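Uncharacterized conserved protein with double-stranded beta-helix domain (Klebsiella pneumoniae subsp. pneumoniae MGH 78578, PDB 3H8U) is of unknown function but has a double-stranded beta-helix (cupin) fold and probably binds a metal ion. Local coordinates at residues A[55-60]-A[111-116]; A[61-66]-A[88-93]; A[28-33]-A[40-45]; A[69-74]-A[97-102]. One frame throughout, in Å; residues are numbered along the deposited sequence.

Contact 1 (A[55-60]-A[111-116]). With SO4 (sulfate ion), chain C.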
loop_
_atom_site.group_PDB
_atom_site.type_symbol
_atom_site.label_atom_id
_atom_site.label_comp_id
_atom_site.label_asym_id
_atom_site.label_seq_id
_atom_site.Cartn_x
_atom_site.Cartn_y
_atom_site.Cartn_z
ATOM N N HIS A 55 16.777 4.401 7.693
ATOM C CA HIS A 55 16.612 3.431 8.744
ATOM C C HIS A 55 16.515 2.020 8.161
ATOM O O HIS A 55 16.342 1.824 6.958
ATOM C CB HIS A 55 15.375 3.758 9.614
ATOM C CG HIS A 55 14.061 3.780 8.888
ATOM N ND1 HIS A 55 13.702 4.772 7.988
ATOM C CD2 HIS A 55 12.980 2.970 8.995
ATOM C CE1 HIS A 55 12.477 4.545 7.552
ATOM N NE2 HIS A 55 12.001 3.479 8.171
ATOM N N VAL A 56 16.667 1.055 9.062
ATOM C CA VAL A 56 16.550 -0.349 8.721
ATOM C C VAL A 56 15.609 -1.057 9.722
ATOM O O VAL A 56 15.645 -0.778 10.921
ATOM C CB VAL A 56 17.977 -1.003 8.685
ATOM C CG1 VAL A 56 18.744 -0.736 9.976
ATOM C CG2 VAL A 56 17.901 -2.498 8.391
ATOM N N HIS A 57 14.773 -1.962 9.225
ATOM C CA HIS A 57 14.000 -2.850 10.075
ATOM C C HIS A 57 14.745 -4.184 9.957
ATOM O O HIS A 57 14.720 -4.797 8.887
ATOM C CB HIS A 57 12.560 -3.072 9.583
ATOM C CG HIS A 57 11.719 -1.839 9.554
ATOM N ND1 HIS A 57 11.560 -1.092 8.412
ATOM C CD2 HIS A 57 10.944 -1.261 10.494
ATOM C CE1 HIS A 57 10.772 -0.067 8.670
ATOM N NE2 HIS A 57 10.382 -0.149 9.929
ATOM N N PRO A 58 15.406 -4.632 11.040
ATOM C CA PRO A 58 16.126 -5.912 11.020
ATOM C C PRO A 58 15.261 -7.132 10.681
ATOM O O PRO A 58 15.759 -8.130 10.129
ATOM C CB PRO A 58 16.633 -6.019 12.442
ATOM C CG PRO A 58 16.819 -4.631 12.851
ATOM C CD PRO A 58 15.618 -3.946 12.317
ATOM N N HIS A 59 13.993 -7.038 11.034
ATOM C CA HIS A 59 13.061 -8.145 10.904
ATOM C C HIS A 59 11.704 -7.752 10.337
ATOM O O HIS A 59 10.698 -8.358 10.677
ATOM C CB HIS A 59 12.911 -8.829 12.278
ATOM C CG HIS A 59 14.179 -9.451 12.776
ATOM N ND1 HIS A 59 14.793 -9.055 13.949
ATOM C CD2 HIS A 59 15.002 -10.367 12.213
ATOM C CE1 HIS A 59 15.916 -9.732 14.106
ATOM N NE2 HIS A 59 16.066 -10.540 13.072
ATOM N N GLY A 60 11.677 -6.773 9.437
ATOM C CA GLY A 60 10.437 -6.378 8.775
ATOM C C GLY A 60 10.699 -5.849 7.399
ATOM O O GLY A 60 11.829 -5.430 7.097
ATOM N N SER A 111 3.021 3.744 3.701
ATOM C CA SER A 111 3.944 2.720 4.157
ATOM C C SER A 111 3.223 1.566 4.872
ATOM O O SER A 111 2.451 1.810 5.816
ATOM C CB SER A 111 4.943 3.340 5.138
ATOM O OG SER A 111 5.613 2.343 5.881
ATOM N N VAL A 112 3.519 0.337 4.436
ATOM C CA VAL A 112 3.053 -0.859 5.116
ATOM C C VAL A 112 4.284 -1.623 5.610
ATOM O O VAL A 112 5.014 -2.188 4.802
ATOM C CB VAL A 112 2.185 -1.749 4.206
ATOM C CG1 VAL A 112 1.650 -3.000 5.005
ATOM C CG2 VAL A 112 1.036 -0.934 3.593
ATOM N N VAL A 113 4.485 -1.612 6.930
ATOM C CA VAL A 113 5.564 -2.369 7.571
ATOM C C VAL A 113 5.012 -3.679 8.095
ATOM O O VAL A 113 3.981 -3.677 8.780
ATOM C CB VAL A 113 6.184 -1.559 8.718
ATOM C CG1 VAL A 113 7.161 -2.395 9.538
ATOM C CG2 VAL A 113 6.904 -0.328 8.131
ATOM N N ALA A 114 5.680 -4.782 7.763
ATOM C CA ALA A 114 5.237 -6.107 8.190
ATOM C C ALA A 114 6.434 -6.916 8.670
ATOM O O ALA A 114 7.472 -6.938 7.990
ATOM C CB ALA A 114 4.536 -6.839 7.041
ATOM N N PRO A 115 6.314 -7.568 9.842
ATOM C CA PRO A 115 5.182 -7.598 10.782
ATOM C C PRO A 115 4.921 -6.280 11.487
ATOM O O PRO A 115 5.730 -5.379 11.435
ATOM C CB PRO A 115 5.593 -8.667 11.815
ATOM C CG PRO A 115 6.730 -9.296 11.309
ATOM C CD PRO A 115 7.403 -8.441 10.310
ATOM N N GLY A 116 3.782 -6.196 12.156
ATOM C CA GLY A 116 3.339 -4.961 12.747
ATOM C C GLY A 116 4.251 -4.469 13.845
ATOM O O GLY A 116 4.376 -3.250 14.027
HETATM S S SO4 C . 12.666 -6.641 15.817
HETATM O O1 SO4 C . 14.002 -7.037 15.360
HETATM O O2 SO4 C . 12.133 -7.632 16.753
HETATM O O3 SO4 C . 12.771 -5.348 16.500
HETATM O O4 SO4 C . 11.766 -6.566 14.670
#

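Contact 2 (A[61-66]-A[88-93])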
loop_
_atom_site.group_PDB
_atom_site.type_symbol
_atom_site.label_atom_id
_atom_site.label_comp_id
_atom_site.label_asym_id
_atom_site.label_seq_id
_atom_site.Cartn_x
_atom_site.Cartn_y
_atom_site.Cartn_z
ATOM N N GLN A 61 9.674 -5.933 6.560
ATOM C CA GLN A 61 9.646 -5.345 5.233
ATOM C C GLN A 61 8.803 -4.080 5.266
ATOM O O GLN A 61 7.726 -4.046 5.899
ATOM C CB GLN A 61 9.051 -6.339 4.232
ATOM C CG GLN A 61 8.911 -5.765 2.823
ATOM C CD GLN A 61 8.472 -6.787 1.863
ATOM O OE1 GLN A 61 8.913 -7.959 1.946
ATOM N NE2 GLN A 61 7.686 -6.368 0.868
ATOM N N ASP A 62 9.298 -3.035 4.602
ATOM C CA ASP A 62 8.589 -1.788 4.469
ATOM C C ASP A 62 8.289 -1.537 2.988
ATOM O O ASP A 62 9.191 -1.335 2.166
ATOM C CB ASP A 62 9.418 -0.642 5.045
ATOM C CG ASP A 62 8.638 0.656 5.176
ATOM O OD1 ASP A 62 7.420 0.701 4.828
ATOM O OD2 ASP A 62 9.276 1.646 5.651
ATOM N N THR A 63 7.011 -1.591 2.669
ATOM C CA THR A 63 6.523 -1.397 1.317
ATOM C C THR A 63 5.850 -0.026 1.234
ATOM O O THR A 63 4.874 0.240 1.951
ATOM C CB THR A 63 5.508 -2.503 0.893
ATOM O OG1 THR A 63 6.122 -3.791 1.043
ATOM C CG2 THR A 63 5.135 -2.304 -0.586
ATOM N N TRP A 64 6.385 0.842 0.370
ATOM C CA TRP A 64 5.816 2.151 0.149
ATOM C C TRP A 64 5.065 2.232 -1.156
ATOM O O TRP A 64 5.551 1.796 -2.192
ATOM C CB TRP A 64 6.890 3.238 0.080
ATOM C CG TRP A 64 7.749 3.442 1.258
ATOM C CD1 TRP A 64 7.704 2.797 2.454
ATOM C CD2 TRP A 64 8.776 4.434 1.377
ATOM N NE1 TRP A 64 8.634 3.325 3.303
ATOM C CE2 TRP A 64 9.319 4.318 2.666
ATOM C CE3 TRP A 64 9.275 5.424 0.514
ATOM C CZ2 TRP A 64 10.340 5.140 3.128
ATOM C CZ3 TRP A 64 10.296 6.249 0.973
ATOM C CH2 TRP A 64 10.818 6.107 2.266
ATOM N N THR A 65 3.870 2.833 -1.117
ATOM C CA THR A 65 3.138 3.119 -2.348
ATOM C C THR A 65 2.989 4.639 -2.473
ATOM O O THR A 65 2.391 5.293 -1.630
ATOM C CB THR A 65 1.760 2.389 -2.372
ATOM O OG1 THR A 65 1.963 0.977 -2.441
ATOM C CG2 THR A 65 0.968 2.831 -3.577
ATOM N N VAL A 66 3.541 5.199 -3.546
ATOM C CA VAL A 66 3.593 6.632 -3.686
ATOM C C VAL A 66 2.287 7.184 -4.299
ATOM O O VAL A 66 1.889 6.810 -5.428
ATOM C CB VAL A 66 4.847 7.078 -4.494
ATOM C CG1 VAL A 66 4.900 8.577 -4.512
ATOM C CG2 VAL A 66 6.149 6.509 -3.869
ATOM N N ILE A 88 6.145 1.867 -6.378
ATOM C CA ILE A 88 6.243 1.109 -5.146
ATOM C C ILE A 88 7.739 1.065 -4.773
ATOM O O ILE A 88 8.575 0.791 -5.624
ATOM C CB ILE A 88 5.724 -0.343 -5.365
ATOM C CG1 ILE A 88 4.280 -0.305 -5.851
ATOM C CG2 ILE A 88 5.912 -1.201 -4.127
ATOM C CD1 ILE A 88 3.776 -1.586 -6.464
ATOM N N ALA A 89 8.082 1.313 -3.508
ATOM C CA ALA A 89 9.460 1.125 -3.025
ATOM C C ALA A 89 9.451 0.066 -1.925
ATOM O O ALA A 89 8.541 0.061 -1.088
ATOM C CB ALA A 89 10.050 2.431 -2.493
ATOM N N ILE A 90 10.372 -0.899 -2.003
ATOM C CA ILE A 90 10.377 -1.973 -1.013
ATOM C C ILE A 90 11.732 -2.031 -0.347
ATOM O O ILE A 90 12.785 -2.151 -1.035
ATOM C CB ILE A 90 9.969 -3.350 -1.606
ATOM C CG1 ILE A 90 8.525 -3.332 -2.125
ATOM C CG2 ILE A 90 10.167 -4.497 -0.532
ATOM C CD1 ILE A 90 8.188 -4.531 -3.053
ATOM N N ALA A 91 11.725 -2.010 0.989
ATOM C CA ALA A 91 12.913 -2.378 1.769
ATOM C C ALA A 91 12.613 -3.723 2.406
ATOM O O ALA A 91 11.653 -3.839 3.200
ATOM C CB ALA A 91 13.214 -1.342 2.838
ATOM N N LYS A 92 13.414 -4.731 2.064
ATOM C CA LYS A 92 13.385 -6.012 2.784
ATOM C C LYS A 92 14.111 -5.860 4.109
ATOM O O LYS A 92 14.825 -4.877 4.302
ATOM C CB LYS A 92 14.026 -7.104 1.958
ATOM C CG LYS A 92 13.251 -7.398 0.711
ATOM C CD LYS A 92 13.844 -8.546 -0.066
ATOM C CE LYS A 92 14.706 -8.094 -1.173
ATOM N NZ LYS A 92 15.150 -9.281 -2.006
ATOM N N PRO A 93 13.949 -6.836 5.015
ATOM C CA PRO A 93 14.695 -6.770 6.258
ATOM C C PRO A 93 16.211 -6.551 6.047
ATOM O O PRO A 93 16.825 -7.185 5.197
ATOM C CB PRO A 93 14.370 -8.118 6.915
ATOM C CG PRO A 93 13.052 -8.469 6.413
ATOM C CD PRO A 93 13.045 -8.001 4.982
#

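Contact 3 (A[28-33]-A[40-45])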
loop_
_atom_site.group_PDB
_atom_site.type_symbol
_atom_site.label_atom_id
_atom_site.label_comp_id
_atom_site.label_asym_id
_atom_site.label_seq_id
_atom_site.Cartn_x
_atom_site.Cartn_y
_atom_site.Cartn_z
ATOM N N PRO A 28 9.074 15.096 9.333
ATOM C CA PRO A 28 7.775 14.515 8.944
ATOM C C PRO A 28 7.100 13.744 10.057
ATOM O O PRO A 28 7.785 13.096 10.850
ATOM C CB PRO A 28 8.136 13.578 7.789
ATOM C CG PRO A 28 9.317 14.208 7.173
ATOM C CD PRO A 28 10.109 14.846 8.315
ATOM N N ILE A 29 5.769 13.821 10.107
ATOM C CA ILE A 29 4.954 13.172 11.137
ATOM C C ILE A 29 4.545 11.752 10.731
ATOM O O ILE A 29 4.054 11.528 9.623
ATOM C CB ILE A 29 3.660 13.992 11.414
ATOM C CG1 ILE A 29 4.055 15.338 12.018
ATOM C CG2 ILE A 29 2.673 13.186 12.337
ATOM C CD1 ILE A 29 2.983 16.412 11.912
ATOM N N ARG A 30 4.753 10.802 11.636
ATOM C CA ARG A 30 4.329 9.440 11.393
ATOM C C ARG A 30 2.822 9.334 11.662
ATOM O O ARG A 30 2.394 9.117 12.822
ATOM C CB ARG A 30 5.124 8.505 12.300
ATOM C CG ARG A 30 4.821 7.039 12.120
ATOM C CD ARG A 30 5.666 6.216 13.055
ATOM N NE ARG A 30 5.425 4.769 12.932
ATOM C CZ ARG A 30 4.695 4.042 13.772
ATOM N NH1 ARG A 30 4.118 4.597 14.827
ATOM N NH2 ARG A 30 4.552 2.743 13.574
ATOM N N SER A 31 2.017 9.485 10.625
ATOM C CA SER A 31 0.578 9.515 10.822
ATOM C C SER A 31 0.022 8.086 10.671
ATOM O O SER A 31 -0.155 7.577 9.568
ATOM C CB SER A 31 -0.111 10.519 9.866
ATOM O OG SER A 31 -1.540 10.559 10.076
ATOM N N VAL A 32 -0.275 7.434 11.795
ATOM C CA VAL A 32 -0.717 6.045 11.763
ATOM C C VAL A 32 -2.164 5.877 11.350
ATOM O O VAL A 32 -3.079 6.464 11.948
ATOM C CB VAL A 32 -0.517 5.379 13.141
ATOM C CG1 VAL A 32 -1.027 3.946 13.126
ATOM C CG2 VAL A 32 0.960 5.414 13.533
ATOM N N VAL A 33 -2.383 5.019 10.368
ATOM C CA VAL A 33 -3.730 4.718 9.907
ATOM C C VAL A 33 -4.254 3.549 10.731
ATOM O O VAL A 33 -5.324 3.630 11.331
ATOM C CB VAL A 33 -3.741 4.364 8.422
ATOM C CG1 VAL A 33 -5.151 3.873 7.968
ATOM C CG2 VAL A 33 -3.270 5.564 7.618
ATOM N N VAL A 40 1.713 -2.427 10.202
ATOM C CA VAL A 40 1.455 -1.049 10.595
ATOM C C VAL A 40 1.379 -0.225 9.299
ATOM O O VAL A 40 2.279 -0.298 8.458
ATOM C CB VAL A 40 2.551 -0.534 11.552
ATOM C CG1 VAL A 40 2.396 0.956 11.809
ATOM C CG2 VAL A 40 2.518 -1.292 12.879
ATOM N N VAL A 41 0.294 0.520 9.133
ATOM C CA VAL A 41 0.026 1.275 7.927
ATOM C C VAL A 41 0.095 2.742 8.338
ATOM O O VAL A 41 -0.620 3.166 9.295
ATOM C CB VAL A 41 -1.387 0.938 7.357
ATOM C CG1 VAL A 41 -1.714 1.808 6.129
ATOM C CG2 VAL A 41 -1.501 -0.546 7.013
ATOM N N VAL A 42 0.968 3.496 7.647
ATOM C CA VAL A 42 1.290 4.892 7.970
ATOM C C VAL A 42 1.205 5.741 6.683
ATOM O O VAL A 42 1.562 5.285 5.600
ATOM C CB VAL A 42 2.733 5.011 8.580
ATOM C CG1 VAL A 42 3.163 6.460 8.772
ATOM C CG2 VAL A 42 2.796 4.245 9.898
ATOM N N VAL A 43 0.685 6.944 6.821
ATOM C CA VAL A 43 0.698 7.941 5.746
ATOM C C VAL A 43 1.805 8.947 6.079
ATOM O O VAL A 43 1.780 9.595 7.146
ATOM C CB VAL A 43 -0.667 8.633 5.604
ATOM C CG1 VAL A 43 -0.540 9.894 4.751
ATOM C CG2 VAL A 43 -1.672 7.665 5.000
ATOM N N TRP A 44 2.770 9.051 5.168
ATOM C CA TRP A 44 3.845 9.982 5.261
ATOM C C TRP A 44 3.688 11.129 4.246
ATOM O O TRP A 44 3.245 10.915 3.128
ATOM C CB TRP A 44 5.168 9.280 4.985
ATOM C CG TRP A 44 5.598 8.356 6.052
ATOM C CD1 TRP A 44 5.477 7.000 6.043
ATOM C CD2 TRP A 44 6.219 8.701 7.288
ATOM N NE1 TRP A 44 5.998 6.475 7.187
ATOM C CE2 TRP A 44 6.467 7.491 7.976
ATOM C CE3 TRP A 44 6.600 9.897 7.874
ATOM C CZ2 TRP A 44 7.086 7.456 9.225
ATOM C CZ3 TRP A 44 7.215 9.868 9.135
ATOM C CH2 TRP A 44 7.454 8.657 9.786
ATOM N N HIS A 45 4.095 12.314 4.677
ATOM C CA HIS A 45 4.069 13.530 3.855
ATOM C C HIS A 45 5.393 14.263 4.048
ATOM O O HIS A 45 5.823 14.488 5.164
ATOM C CB HIS A 45 2.887 14.418 4.280
ATOM C CG HIS A 45 2.848 15.767 3.613
ATOM N ND1 HIS A 45 3.761 16.773 3.869
ATOM C CD2 HIS A 45 1.976 16.275 2.709
ATOM C CE1 HIS A 45 3.445 17.839 3.152
ATOM N NE2 HIS A 45 2.397 17.544 2.406
HETATM O O HOH W 1 4.105 12.945 7.305
HETATM O O HOH W 2 4.753 15.516 7.907
#

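Contact 4 (A[69-74]-A[97-102])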
loop_
_atom_site.group_PDB
_atom_site.type_symbol
_atom_site.label_atom_id
_atom_site.label_comp_id
_atom_site.label_asym_id
_atom_site.label_seq_id
_atom_site.Cartn_x
_atom_site.Cartn_y
_atom_site.Cartn_z
ATOM N N GLY A 69 3.793 13.033 -5.960
ATOM C CA GLY A 69 5.111 13.673 -5.963
ATOM C C GLY A 69 6.255 12.766 -6.343
ATOM O O GLY A 69 6.058 11.637 -6.794
ATOM N N GLU A 70 7.461 13.291 -6.150
ATOM C CA GLU A 70 8.688 12.638 -6.553
ATOM C C GLU A 70 9.701 12.725 -5.389
ATOM O O GLU A 70 9.698 13.713 -4.636
ATOM C CB GLU A 70 9.243 13.329 -7.794
ATOM C CG GLU A 70 8.400 13.161 -9.074
ATOM C CD GLU A 70 9.110 13.626 -10.339
ATOM O OE1 GLU A 70 10.358 13.699 -10.364
ATOM O OE2 GLU A 70 8.412 13.897 -11.330
ATOM N N ALA A 71 10.572 11.725 -5.265
ATOM C CA ALA A 71 11.597 11.712 -4.237
ATOM C C ALA A 71 12.838 10.980 -4.709
ATOM O O ALA A 71 12.786 10.183 -5.649
ATOM C CB ALA A 71 11.079 11.060 -2.959
ATOM N N GLU A 72 13.943 11.293 -4.043
ATOM C CA GLU A 72 15.168 10.513 -4.108
ATOM C C GLU A 72 15.057 9.457 -3.040
ATOM O O GLU A 72 15.019 9.798 -1.877
ATOM C CB GLU A 72 16.348 11.331 -3.669
ATOM C CG GLU A 72 16.816 12.426 -4.505
ATOM C CD GLU A 72 17.923 13.223 -3.755
ATOM O OE1 GLU A 72 18.526 12.757 -2.713
ATOM O OE2 GLU A 72 18.160 14.338 -4.200
ATOM N N TYR A 73 15.028 8.189 -3.430
ATOM C CA TYR A 73 14.905 7.086 -2.482
ATOM C C TYR A 73 16.325 6.638 -2.135
ATOM O O TYR A 73 17.064 6.235 -3.013
ATOM C CB TYR A 73 14.127 5.959 -3.160
ATOM C CG TYR A 73 13.831 4.772 -2.285
ATOM C CD1 TYR A 73 12.968 4.874 -1.205
ATOM C CD2 TYR A 73 14.405 3.515 -2.560
ATOM C CE1 TYR A 73 12.646 3.734 -0.419
ATOM C CE2 TYR A 73 14.097 2.416 -1.783
ATOM C CZ TYR A 73 13.230 2.520 -0.724
ATOM O OH TYR A 73 12.964 1.384 0.036
ATOM N N HIS A 74 16.736 6.824 -0.885
ATOM C CA HIS A 74 18.063 6.378 -0.427
ATOM C C HIS A 74 18.040 4.895 -0.064
ATOM O O HIS A 74 17.223 4.460 0.733
ATOM C CB HIS A 74 18.508 7.169 0.806
ATOM C CG HIS A 74 19.909 6.844 1.266
ATOM N ND1 HIS A 74 20.255 6.784 2.601
ATOM C CD2 HIS A 74 21.045 6.559 0.572
ATOM C CE1 HIS A 74 21.536 6.486 2.708
ATOM N NE2 HIS A 74 22.030 6.315 1.493
ATOM N N HIS A 97 16.707 2.255 4.084
ATOM C CA HIS A 97 15.829 3.063 3.244
ATOM C C HIS A 97 15.440 4.380 3.929
ATOM O O HIS A 97 15.234 4.453 5.155
ATOM C CB HIS A 97 14.566 2.277 2.825
ATOM C CG HIS A 97 13.694 1.853 3.965
ATOM N ND1 HIS A 97 14.145 1.021 4.978
ATOM C CD2 HIS A 97 12.381 2.086 4.225
ATOM C CE1 HIS A 97 13.150 0.808 5.830
ATOM N NE2 HIS A 97 12.078 1.447 5.395
ATOM N N GLY A 98 15.349 5.405 3.106
ATOM C CA GLY A 98 14.995 6.763 3.511
ATOM C C GLY A 98 14.645 7.529 2.240
ATOM O O GLY A 98 14.743 6.973 1.128
ATOM N N ALA A 99 14.253 8.799 2.362
ATOM C CA ALA A 99 13.967 9.576 1.153
ATOM C C ALA A 99 14.114 11.076 1.355
ATOM O O ALA A 99 14.093 11.539 2.484
ATOM C CB ALA A 99 12.586 9.230 0.625
HETATM N N MSE A 100 14.313 11.812 0.255
HETATM C CA MSE A 100 14.198 13.267 0.251
HETATM C C MSE A 100 13.239 13.666 -0.871
HETATM O O MSE A 100 13.408 13.184 -2.009
HETATM C CB MSE A 100 15.562 13.954 0.042
HETATM C CG MSE A 100 15.483 15.459 0.466
HETATM SE SE MSE A 100 16.578 16.585 -0.526
HETATM C CE MSE A 100 15.850 16.098 -2.198
ATOM N N ASN A 101 12.257 14.524 -0.552
ATOM C CA ASN A 101 11.340 15.094 -1.562
ATOM C C ASN A 101 12.149 16.052 -2.454
ATOM O O ASN A 101 12.529 17.151 -2.020
ATOM C CB ASN A 101 10.152 15.822 -0.924
ATOM C CG ASN A 101 9.218 16.384 -1.945
ATOM O OD1 ASN A 101 9.543 16.346 -3.122
ATOM N ND2 ASN A 101 8.047 16.884 -1.529
ATOM N N SER A 102 12.389 15.635 -3.702
ATOM C CA SER A 102 13.133 16.427 -4.684
ATOM C C SER A 102 12.239 17.414 -5.464
ATOM O O SER A 102 12.748 18.257 -6.218
ATOM C CB SER A 102 13.873 15.499 -5.658
ATOM O OG SER A 102 13.002 14.475 -6.120
HETATM O O HOH W 3 7.776 15.929 -5.304
HETATM O O HOH W 4 12.036 15.513 -8.342
#

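Contact 1 (A[55-60]-A[111-116])
Pro115 follows a cis peptide bond, and its CD comes within 3.3 Å of the carbonyl O of His59. The cis bend lies where strand 111-114 gives out, beside the loop at Gly60. No hydrogen bond joins the two segments. Gly60 meets the strand end with its backbone, CA lying 3.1 Å from Ala114 O.

Further in, His57 and Val113 approach from opposite directions. Val113 CG1 sits over one face of the imidazole, 4.2 Å from the ring centroid and 23° off its normal, a CH-pi contact. The second methyl, CG2, is 3.9 Å from His57 CE1. With chi1 near 171°, CG1 is anti to the backbone N and CG2 anti to the carbonyl carbon, and both branches reach the ring. The His57 ring also meets that of His97.

His59 turns its ring away from the strand. Its ND1 donates a nearly straight 2.6 Å bond to O1 of a sulfate ion, probably from the crystallisation liquor. Gly119 N binds the same ion.

His55 of strand 51-56 and His57 form a His-X-His sequence. No metal ion is seen here. The sequence is consistent with the first conserved cupin motif, which supplies metal ligands in many relatives.

Contact 2 (A[61-66]-A[88-93])
Gln61 lies obliquely across Ile90, its NE2 3.4 Å from Ile90 CG2. With CG anti to the backbone N and the chain extended, NE2 reaches Thr63 OG1 and donates to it; OG1 lies near the amide plane. The other end, OE1, is bonded to Thr36 of the second subunit.

Asp62 forms a hydrogen-bonded antiparallel pair with Ala91, with both backbone bonds at 2.9 Å (Asp62 N to Ala91 O, Ala91 N to Asp62 O). Trp64 NE1 reaches back to Asp62 OD2 at 3.0 Å, from above the carboxylate plane. His97 NE2 also binds OD2, and Ser111 binds OD1, which should fix the carboxylate's rotation.

Thr63 makes a non-hydrogen-bonded pair with Ile90. Its CG2 lies alongside two isoleucines, 3.8 Å from Ile88 CG2 and 3.9 Å from Ile90 CG1. Trp64 and Ala89 form the second hydrogen-bonded pair: Trp64 N gives a nearly straight 2.7 Å bond to Ala89 O (176°), and Ala89 N bonds back to Trp64 O. Thr65 pairs with Ile88 without backbone bonds.

Strand 61-68 bonds to strand 107-114 as well as to 87-91. A strand of the second subunit continues the sheet at Ile88 and Ala89. The Trp64 ring stacks on Phe109, meets Tyr73 edge-to-face and touches Leu83 of strand 80-84.

Contact 3 (A[28-33]-A[40-45])
Arg30 lies across the indole of Trp44. Its CA sits over one face of the six-membered ring, 3.9 Å from the centroid, as a CH-pi contact. Its CB is closer still to the rim, 3.4 Å from Trp44 CH2. Val42 CG1 leans over the same face. Pro28 O lies in the plane at the ring edge, and Ile29 O is close to Trp44 CE3. Pro28 CB is 4.0 Å from Trp44 CE3. The indole thus fills a hollow bounded by Pro28, Ile29 and Arg30.

The Arg30 side chain is fully extended from CG to NE. It runs on from the indole and crosses Val42 at about a right angle, with Val42 CG2 over one guanidinium face. The guanidinium and indole planes stand 60° apart.

The chain turns a corner at Val33, and there Val33 is the bump: it fits beside Val41 and Val43. Its CG2 meets Val43 CG2 at 3.7 Å, and its CB rests on Val41 CG1. Tyr20 of helix 17-20 packs on both Val33 and Val43, and Ile88 of the second subunit does likewise.

Backbone pairing is tight at one end: Val33 N binds Val41 O at 2.8 Å and Val43 N binds Ser31 O at 2.9 Å. The bond from Ser31 N to Val43 O is weak. Beyond it the chains move apart, and two waters bridge Ile29 and His45. Ser31 OG bonds to Tyr20 O.

The whole is an antiparallel beta hairpin whose strand 31-35 is the outermost strand, within the chain, of one cupin sheet.

Contact 4 (A[69-74]-A[97-102])
Glu72 and Met100, a selenomethionine, hold the middle of an antiparallel ladder. Glu72 N donates to Met100 O at 2.8 Å, and Met100 N returns a bond to Glu72 O. The next hydrogen-bonded pair, His74 with Gly98, is less even. His74 N binds Gly98 O at 2.8 Å from 44° above the carbonyl plane, while Gly98 N reaches His74 O at 3.2 Å. At the far end the bond from Ser102 N to Glu70 O is weak.

Water takes over where the strands part. One water accepts from Glu70 N and lies 2.8 Å from Asn101 OD1. Another links Glu70 OE1 with Ser102 OG. Glu70 O and Asn101 OD1 are both acceptors and do not bond to each other. Asn101 ND2 is bonded to Ala46 O and Glu105 O.

Van der Waals contacts fall on both faces. Tyr73, with CG anti to the backbone N (chi1 -176°), reaches the start of strand 97-101, where its OH lies 3.3 Å from His97 CB. That OH also makes a weak hydrogen bond to Arg13 of the second subunit. Ala71 and Ala99 meet through their CB atoms and both touch Phe107. On the other face Glu72 and Met100 lie side by side, a carboxylate oxygen, OE2, 3.5 Å from the selenomethionine methyl CE.

Besides its tie to Asp62, His97 bonds through ND1 to Gln95 O, and its ring meets that of His55. His97 and Asn101 fit the second conserved cupin motif, whose histidine is a metal ligand in many relatives. No metal ion is seen at this contact, so a role in metal binding remains an inference.

From the N terminus, contact 3 closes first, as the short hairpin 28-33/40-45. Contact 1 then opens at 55-60 and closes only at 111-116, so contacts 2 and 4 both fall within its span. Those two cross: the chain passes 61-66, 69-74, 88-93 and 97-102 in turn, and the segments alternate. Contacts 2 and 3 pair strands within one sheet, on either side of strand 107-114, and contact 4 pairs strands of the other. Contact 1 bridges the sheets, carrying the end of strand 51-56 over to strand 107-114. Asp62 of contact 2 and His97 of contact 4 join them near the histidines of contact 1.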